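Local structure of alkylhalidase CmlS (Streptomyces venezuelae, 3I3L) at residues Leu134-Glu137 with Ala138-Arg141; Val460-Ile463 with Ser464-Lys468. The protein is a flavin-dependent halogenase of chloramphenicol biosynthesis that carries FAD bound covalently through an aspartate. One frame throughout, in Å; residues are numbered along the deposited sequence.

Interaction 1: Leu134-Glu137 with Ala138-Arg141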
loop_
_atom_site.group_PDB
_atom_site.type_symbol
_atom_site.label_atom_id
_atom_site.label_comp_id
_atom_site.label_asym_id
_atom_site.label_seq_id
_atom_site.Cartn_x
_atom_site.Cartn_y
_atom_site.Cartn_z
ATOM N N LEU A 134 14.483 14.011 1.069
ATOM C CA LEU A 134 14.959 12.822 0.400
ATOM C C LEU A 134 15.888 13.128 -0.748
ATOM O O LEU A 134 16.935 12.463 -0.923
ATOM C CB LEU A 134 13.791 12.027 -0.156
ATOM C CG LEU A 134 12.747 11.484 0.818
ATOM C CD1 LEU A 134 11.844 10.420 0.101
ATOM C CD2 LEU A 134 13.397 10.843 2.028
ATOM N N LEU A 135 15.523 14.115 -1.540
ATOM C CA LEU A 135 16.291 14.408 -2.720
ATOM C C LEU A 135 17.677 15.000 -2.359
ATOM O O LEU A 135 18.672 14.668 -2.977
ATOM C CB LEU A 135 15.499 15.336 -3.671
ATOM C CG LEU A 135 16.058 15.363 -5.109
ATOM C CD1 LEU A 135 16.164 13.891 -5.696
ATOM C CD2 LEU A 135 15.215 16.254 -6.010
ATOM N N ASP A 136 17.703 15.895 -1.377
ATOM C CA ASP A 136 18.927 16.482 -0.849
ATOM C C ASP A 136 19.773 15.420 -0.190
ATOM O O ASP A 136 20.973 15.427 -0.303
ATOM C CB ASP A 136 18.576 17.586 0.166
ATOM C CG ASP A 136 18.055 18.826 -0.497
ATOM O OD1 ASP A 136 18.039 18.891 -1.736
ATOM O OD2 ASP A 136 17.624 19.762 0.221
ATOM N N GLU A 137 19.145 14.489 0.519
ATOM C CA GLU A 137 19.921 13.353 0.980
ATOM C C GLU A 137 20.619 12.635 -0.184
ATOM O O GLU A 137 21.825 12.357 -0.098
ATOM C CB GLU A 137 19.086 12.409 1.846
ATOM C CG GLU A 137 19.883 11.274 2.355
ATOM C CD GLU A 137 20.993 11.725 3.282
ATOM O OE1 GLU A 137 20.767 12.720 4.006
ATOM O OE2 GLU A 137 22.066 11.054 3.294
ATOM N N ALA A 138 19.897 12.395 -1.289
ATOM C CA ALA A 138 20.484 11.727 -2.473
ATOM C C ALA A 138 21.726 12.484 -2.978
ATOM O O ALA A 138 22.797 11.865 -3.199
ATOM C CB ALA A 138 19.472 11.553 -3.614
ATOM N N ARG A 139 21.587 13.814 -3.117
ATOM C CA ARG A 139 22.697 14.703 -3.489
ATOM C C ARG A 139 23.925 14.489 -2.605
ATOM O O ARG A 139 25.010 14.282 -3.107
ATOM C CB ARG A 139 22.271 16.182 -3.400
ATOM C CG ARG A 139 21.611 16.732 -4.674
ATOM C CD ARG A 139 21.382 18.231 -4.542
ATOM N NE ARG A 139 20.278 18.697 -5.375
ATOM C CZ ARG A 139 20.429 19.140 -6.611
ATOM N NH1 ARG A 139 21.647 19.194 -7.141
ATOM N NH2 ARG A 139 19.379 19.525 -7.327
ATOM N N SER A 140 23.727 14.555 -1.296
ATOM C CA SER A 140 24.781 14.408 -0.294
ATOM C C SER A 140 25.507 13.106 -0.398
ATOM O O SER A 140 26.575 12.962 0.188
ATOM C CB SER A 140 24.193 14.465 1.110
ATOM O OG SER A 140 23.822 15.791 1.384
ATOM N N ARG A 141 24.936 12.115 -1.077
ATOM C CA ARG A 141 25.646 10.851 -1.153
ATOM C C ARG A 141 26.404 10.757 -2.471
ATOM O O ARG A 141 27.029 9.733 -2.787
ATOM C CB ARG A 141 24.728 9.670 -0.886
ATOM C CG ARG A 141 24.044 9.758 0.458
ATOM C CD ARG A 141 23.081 8.642 0.741
ATOM N NE ARG A 141 22.476 8.788 2.086
ATOM C CZ ARG A 141 21.831 7.806 2.712
ATOM N NH1 ARG A 141 21.695 6.641 2.112
ATOM N NH2 ARG A 141 21.322 7.995 3.937
HETATM O O HOH W 1 17.278 18.507 -4.369
HETATM O O HOH W 2 22.403 9.613 5.993
#
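E137 and R141, one helical turn apart, form an i to i+4 salt bridge. NE of R141 lies 2.6 Å from OE2 of E137, with an N-H...O angle of 158°. OE2 sits at the guanidinium edge, nearly in its plane, and takes NE on its anti lone pair. NH2 adds a weak bond to the same oxygen. The carboxylate and guanidinium planes stand 81° apart, so this is not a flat two-oxygen pairing. The glutamate chain is bent at chi2 (64°), which turns the carboxylate toward the extended arginine. A water accepts from R141 NH2 and donates to E137 OE2. R141 NH2 also bonds L77 O. With an alanine here NE and NH2 are gone, and E137 OE2 would probably be left without its charged mate and L77 O without this donor.

A looser charged pair joins D136 and R139. OD1 and NE are 4.3 Å apart. A water lies between them, accepting from R139 NE and within bonding distance of D136 OD1. D136 OD2 makes a salt bridge with K132, and R139 NH2 one with E147.

Backbone bonds link the same turns: A138 N to L134 O at 3.0 Å and S140 N to D136 O at 3.1 Å. S140 OG weakly reaches D136 O as well. The bond from R141 N to E137 O is weak.

Of the apolar side chains, L134 and L135 touch S36 of helix 33-44, and L135 also meets V145. This is the C-terminal end of helix 127-140, which leads into edge strand 144-146 of the FAD-binding, Rossmann-like domain.

Interaction 2: Val460-Ile463 with Ser464-Lys468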
loop_
_atom_site.group_PDB
_atom_site.type_symbol
_atom_site.label_atom_id
_atom_site.label_comp_id
_atom_site.label_asym_id
_atom_site.label_seq_id
_atom_site.Cartn_x
_atom_site.Cartn_y
_atom_site.Cartn_z
ATOM N N VAL A 460 -8.525 -9.762 21.007
ATOM C CA VAL A 460 -8.167 -11.002 21.620
ATOM C C VAL A 460 -9.209 -12.038 21.259
ATOM O O VAL A 460 -8.907 -13.204 21.036
ATOM C CB VAL A 460 -8.004 -10.830 23.132
ATOM C CG1 VAL A 460 -8.345 -12.147 23.862
ATOM C CG2 VAL A 460 -6.587 -10.380 23.403
ATOM N N ARG A 461 -10.438 -11.578 21.207
ATOM C CA ARG A 461 -11.554 -12.392 20.864
ATOM C C ARG A 461 -11.380 -12.963 19.440
ATOM O O ARG A 461 -11.745 -14.132 19.161
ATOM C CB ARG A 461 -12.785 -11.513 20.941
ATOM C CG ARG A 461 -14.005 -12.125 20.466
ATOM C CD ARG A 461 -15.216 -11.719 21.317
ATOM N NE ARG A 461 -16.251 -12.763 21.148
ATOM C CZ ARG A 461 -16.000 -14.068 20.957
ATOM N NH1 ARG A 461 -14.738 -14.524 20.929
ATOM N NH2 ARG A 461 -17.015 -14.934 20.817
ATOM N N TRP A 462 -10.813 -12.162 18.546
ATOM C CA TRP A 462 -10.513 -12.656 17.221
ATOM C C TRP A 462 -9.422 -13.731 17.269
ATOM O O TRP A 462 -9.530 -14.800 16.635
ATOM C CB TRP A 462 -10.149 -11.505 16.260
ATOM C CG TRP A 462 -9.590 -12.030 14.968
ATOM C CD1 TRP A 462 -10.303 -12.527 13.909
ATOM C CD2 TRP A 462 -8.208 -12.206 14.642
ATOM N NE1 TRP A 462 -9.444 -12.970 12.921
ATOM C CE2 TRP A 462 -8.153 -12.792 13.352
ATOM C CE3 TRP A 462 -7.008 -11.864 15.290
ATOM C CZ2 TRP A 462 -6.950 -13.059 12.704
ATOM C CZ3 TRP A 462 -5.816 -12.142 14.667
ATOM C CH2 TRP A 462 -5.791 -12.735 13.372
ATOM N N ILE A 463 -8.381 -13.482 18.036
ATOM C CA ILE A 463 -7.331 -14.477 18.211
ATOM C C ILE A 463 -7.889 -15.787 18.818
ATOM O O ILE A 463 -7.546 -16.885 18.365
ATOM C CB ILE A 463 -6.198 -13.907 19.130
ATOM C CG1 ILE A 463 -5.570 -12.671 18.465
ATOM C CG2 ILE A 463 -5.125 -14.958 19.476
ATOM C CD1 ILE A 463 -4.662 -11.815 19.380
ATOM N N SER A 464 -8.732 -15.673 19.846
ATOM C CA SER A 464 -9.306 -16.877 20.457
ATOM C C SER A 464 -10.178 -17.612 19.435
ATOM O O SER A 464 -10.244 -18.832 19.432
ATOM C CB SER A 464 -10.158 -16.531 21.696
ATOM O OG SER A 464 -9.351 -15.923 22.706
ATOM N N ASP A 465 -10.842 -16.863 18.554
ATOM C CA ASP A 465 -11.662 -17.520 17.534
ATOM C C ASP A 465 -10.775 -18.265 16.504
ATOM O O ASP A 465 -11.072 -19.398 16.109
ATOM C CB ASP A 465 -12.611 -16.537 16.848
ATOM C CG ASP A 465 -13.621 -17.251 15.973
ATOM O OD1 ASP A 465 -13.671 -16.962 14.750
ATOM O OD2 ASP A 465 -14.355 -18.129 16.515
ATOM N N LEU A 466 -9.664 -17.624 16.124
ATOM C CA LEU A 466 -8.704 -18.220 15.226
ATOM C C LEU A 466 -8.113 -19.469 15.861
ATOM O O LEU A 466 -7.983 -20.521 15.207
ATOM C CB LEU A 466 -7.593 -17.233 14.932
ATOM C CG LEU A 466 -6.470 -17.520 13.930
ATOM C CD1 LEU A 466 -5.437 -16.437 13.986
ATOM C CD2 LEU A 466 -5.785 -18.760 14.216
ATOM N N THR A 467 -7.748 -19.350 17.132
ATOM C CA THR A 467 -7.155 -20.484 17.875
ATOM C C THR A 467 -8.117 -21.647 17.970
ATOM O O THR A 467 -7.739 -22.786 17.793
ATOM C CB THR A 467 -6.731 -20.048 19.302
ATOM O OG1 THR A 467 -5.596 -19.169 19.225
ATOM C CG2 THR A 467 -6.377 -21.267 20.162
ATOM N N LYS A 468 -9.366 -21.338 18.279
ATOM C CA LYS A 468 -10.440 -22.309 18.294
ATOM C C LYS A 468 -10.661 -23.002 16.940
ATOM O O LYS A 468 -10.980 -24.195 16.904
ATOM C CB LYS A 468 -11.735 -21.656 18.795
ATOM C CG LYS A 468 -12.996 -22.453 18.515
ATOM C CD LYS A 468 -13.922 -22.568 19.719
ATOM C CE LYS A 468 -13.754 -23.973 20.363
ATOM N NZ LYS A 468 -14.611 -24.282 21.558
#
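W462 and L466 touch one turn apart on helix 456-471, a surface alpha-helix in the CmlS C-terminal family region. Both side chains leave the backbone in the same way. CG lies opposite the backbone N in each, with chi1 169° in W462 and -175° in L466. The two therefore run side by side and point the same way. CD1 of L466 meets the six-membered part of the indole, 3.8 Å from CH2 and slightly farther from CZ2 of W462. The approach to the ring is oblique. The contact is apolar and small.

The main-chain i to i+4 ladder runs through the whole segment. S464 N bonds V460 O at 2.7 Å. L466 N bonds W462 O, and T467 N bonds I463 O. D465 N bonds R461 O too, in a less straight line. The ladder continues with K468 N on S464 O.

The carboxylate of D465 leads away from residues 460-463. There OD1 forms a salt bridge with R469, in the next turn. The guanidinium of R461 does not contact that carboxylate: R461 NH1 and D465 OD2 are 5.7 Å apart. Between I463 and T467 the nearest side-chain atoms, I463 CG2 and T467 OG1, are 4.2 Å apart.

S464 turns its hydroxyl back toward the preceding turn, with OG beside the backbone N (chi1 -62°). There V460 CG1 lies 4.1 Å from S464 OG. V460 O thus accepts two bonds from one residue. The amide arrives nearly along the C=O axis, while S464 OG, 3.2 Å from V460 O, comes from above the carbonyl plane.

Interaction 1 comes first along the chain, and interaction 2 follows some 320 residues later. Their centres are about 47 Å apart and their nearest atoms about 32 Å apart. They lie on opposite sides of the chain's centre and do not touch. Interaction 1 lies at the C-terminal end of helix 127-140 and runs one residue past it; interaction 2 lies within helix 456-471. Helix 127-140 belongs to the FAD-binding domain, where the side chain of L135 is about 8 Å from the bound FAD. Helix 456-471 is away from the FAD site. The first contact thus lies in the FAD-binding family region, the second on the surface in the C-terminal one.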